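Local coordinates for protein acyl-ACP thioesterase (Bacteroides thetaiotaomicron, PDB 2ESS) that probably hydrolyses the thioester of fatty acyl-acyl carrier protein to release free fatty acids, using a double hotdog fold, at residues I182-L186 / F202-Y206. Sequence-based numbering, arbitrary orientation.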
loop_
_atom_site.group_PDB
_atom_site.type_symbol
_atom_site.label_atom_id
_atom_site.label_comp_id
_atom_site.label_asym_id
_atom_site.label_seq_id
_atom_site.Cartn_x
_atom_site.Cartn_y
_atom_site.Cartn_z
ATOM N N ILE A 182 -10.506 -5.452 -0.522
ATOM C CA ILE A 182 -10.662 -4.791 -1.825
ATOM C C ILE A 182 -9.677 -5.335 -2.858
ATOM O O ILE A 182 -10.087 -5.745 -3.959
ATOM C CB ILE A 182 -10.510 -3.259 -1.706
ATOM C CG1 ILE A 182 -11.627 -2.700 -0.807
ATOM C CG2 ILE A 182 -10.560 -2.598 -3.089
ATOM C CD1 ILE A 182 -11.560 -1.155 -0.586
ATOM N N GLU A 183 -8.391 -5.351 -2.513
ATOM C CA GLU A 183 -7.366 -5.916 -3.394
ATOM C C GLU A 183 -7.660 -7.351 -3.816
ATOM O O GLU A 183 -7.546 -7.690 -4.990
ATOM C CB GLU A 183 -5.995 -5.911 -2.727
ATOM C CG GLU A 183 -5.366 -4.510 -2.560
ATOM C CD GLU A 183 -3.942 -4.549 -1.920
ATOM O OE1 GLU A 183 -3.332 -5.665 -1.887
ATOM O OE2 GLU A 183 -3.455 -3.467 -1.468
ATOM N N HIS A 184 -8.014 -8.209 -2.859
ATOM C CA HIS A 184 -8.280 -9.610 -3.222
ATOM C C HIS A 184 -9.515 -9.764 -4.141
ATOM O O HIS A 184 -9.522 -10.579 -5.026
ATOM C CB HIS A 184 -8.391 -10.485 -1.972
ATOM C CG HIS A 184 -7.120 -10.546 -1.176
ATOM N ND1 HIS A 184 -5.910 -10.907 -1.733
ATOM C CD2 HIS A 184 -6.868 -10.271 0.126
ATOM C CE1 HIS A 184 -4.968 -10.846 -0.805
ATOM N NE2 HIS A 184 -5.526 -10.470 0.332
ATOM N N ILE A 185 -10.552 -8.964 -3.923
ATOM C CA ILE A 185 -11.754 -9.039 -4.740
ATOM C C ILE A 185 -11.439 -8.613 -6.173
ATOM O O ILE A 185 -11.821 -9.293 -7.153
ATOM C CB ILE A 185 -12.905 -8.187 -4.109
ATOM C CG1 ILE A 185 -13.404 -8.863 -2.825
ATOM C CG2 ILE A 185 -14.078 -8.007 -5.079
ATOM C CD1 ILE A 185 -14.186 -7.961 -1.961
ATOM N N LEU A 186 -10.724 -7.499 -6.286
ATOM C CA LEU A 186 -10.362 -6.957 -7.603
ATOM C C LEU A 186 -9.413 -7.866 -8.342
ATOM O O LEU A 186 -9.453 -7.888 -9.559
ATOM C CB LEU A 186 -9.842 -5.529 -7.520
ATOM C CG LEU A 186 -10.955 -4.560 -7.019
ATOM C CD1 LEU A 186 -10.490 -3.123 -7.061
ATOM C CD2 LEU A 186 -12.278 -4.721 -7.811
ATOM N N PHE A 202 -18.024 0.840 -7.168
ATOM C CA PHE A 202 -17.477 -0.202 -6.346
ATOM C C PHE A 202 -18.044 -0.073 -4.932
ATOM O O PHE A 202 -17.985 1.000 -4.313
ATOM C CB PHE A 202 -15.949 -0.130 -6.354
ATOM C CG PHE A 202 -15.301 -1.174 -5.495
ATOM C CD1 PHE A 202 -15.193 -2.478 -5.934
ATOM C CD2 PHE A 202 -14.830 -0.843 -4.232
ATOM C CE1 PHE A 202 -14.636 -3.444 -5.127
ATOM C CE2 PHE A 202 -14.281 -1.778 -3.449
ATOM C CZ PHE A 202 -14.173 -3.091 -3.900
ATOM N N GLU A 203 -18.613 -1.160 -4.427
ATOM C CA GLU A 203 -19.162 -1.165 -3.080
ATOM C C GLU A 203 -18.623 -2.312 -2.239
ATOM O O GLU A 203 -18.358 -3.369 -2.745
ATOM C CB GLU A 203 -20.673 -1.278 -3.128
ATOM C CG GLU A 203 -21.378 -0.313 -4.029
ATOM C CD GLU A 203 -22.882 -0.561 -4.123
ATOM O OE1 GLU A 203 -23.434 -1.347 -3.323
ATOM O OE2 GLU A 203 -23.504 0.016 -5.041
HETATM N N MSE A 204 -18.423 -2.051 -0.966
HETATM C CA MSE A 204 -17.985 -3.030 0.024
HETATM C C MSE A 204 -19.005 -3.005 1.148
HETATM O O MSE A 204 -19.493 -1.912 1.551
HETATM C CB MSE A 204 -16.662 -2.623 0.630
HETATM C CG MSE A 204 -15.506 -2.708 -0.334
HETATM SE SE MSE A 204 -15.218 -4.644 -0.832
HETATM C CE MSE A 204 -15.149 -5.627 0.910
ATOM N N ALA A 205 -19.327 -4.201 1.636
ATOM C CA ALA A 205 -20.074 -4.379 2.891
ATOM C C ALA A 205 -19.243 -5.257 3.812
ATOM O O ALA A 205 -18.875 -6.366 3.452
ATOM C CB ALA A 205 -21.432 -5.032 2.629
ATOM N N TYR A 206 -18.986 -4.783 5.017
ATOM C CA TYR A 206 -18.049 -5.473 5.922
ATOM C C TYR A 206 -18.917 -6.140 6.943
ATOM O O TYR A 206 -19.590 -5.482 7.740
ATOM C CB TYR A 206 -17.061 -4.490 6.562
ATOM C CG TYR A 206 -16.109 -3.919 5.550
ATOM C CD1 TYR A 206 -15.016 -4.681 5.099
ATOM C CD2 TYR A 206 -16.309 -2.670 5.000
ATOM C CE1 TYR A 206 -14.150 -4.202 4.123
ATOM C CE2 TYR A 206 -15.425 -2.181 4.031
ATOM C CZ TYR A 206 -14.354 -2.937 3.618
ATOM O OH TYR A 206 -13.505 -2.441 2.655
#
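Ile182 and Met204 bring the two backbones nearest each other, their CA atoms 7.8 Å apart, where the last turn of helix 178-186 runs over strand 199-206. The local axes pass 10.9 Å apart with 125° between their N-to-C directions, so the helix slants across the strand and only side chains meet. Ile182 lies at the centre, touching three residues of the strand. Its CG2 approaches Phe202 obliquely, 3.7 Å from CZ, while CG1 rests 3.9 Å from Met204 CG. CG1 also meets the hydroxyl end of Tyr206, 3.9 Å from OH, the two side chains crossing at about a right angle. The CB bond of Phe202 points toward the helix, and with CG anti to the backbone N (chi1 179°) the ring sits where Ile182 and Leu186 both touch it; Leu186 CD2 comes in obliquely at another part, 3.8 Å from Phe202 CE1. Ile185 and Met204, the latter built as selenomethionine, reach toward each other tip to tip, with Ile185 CD1 3.7 Å from SE. Bent at chi2 and chi3, the selenomethionine chain also brings CE to Ile185 CD1. An alanine in place of Ile182 would remove CG1, CG2 and CD1 with their contacts and would probably leave a gap between Phe202, Met204 and Tyr206, with the Phe202 ring less firmly held. Met28 of helix 28-45 joins the cluster, while strand 199-206 pairs with strands 58-69 and 238-247. The arrangement is consistent with a hotdog fold, a helix packed on an antiparallel sheet, within the C-terminal thioesterase domain. Tyr206 OH marks the polar margin, hydrogen-bonded to Ser178 O; the rest of the interface is apolar, so its cohesion rests on shape and exclusion of water, without directional bonds between helix and strand.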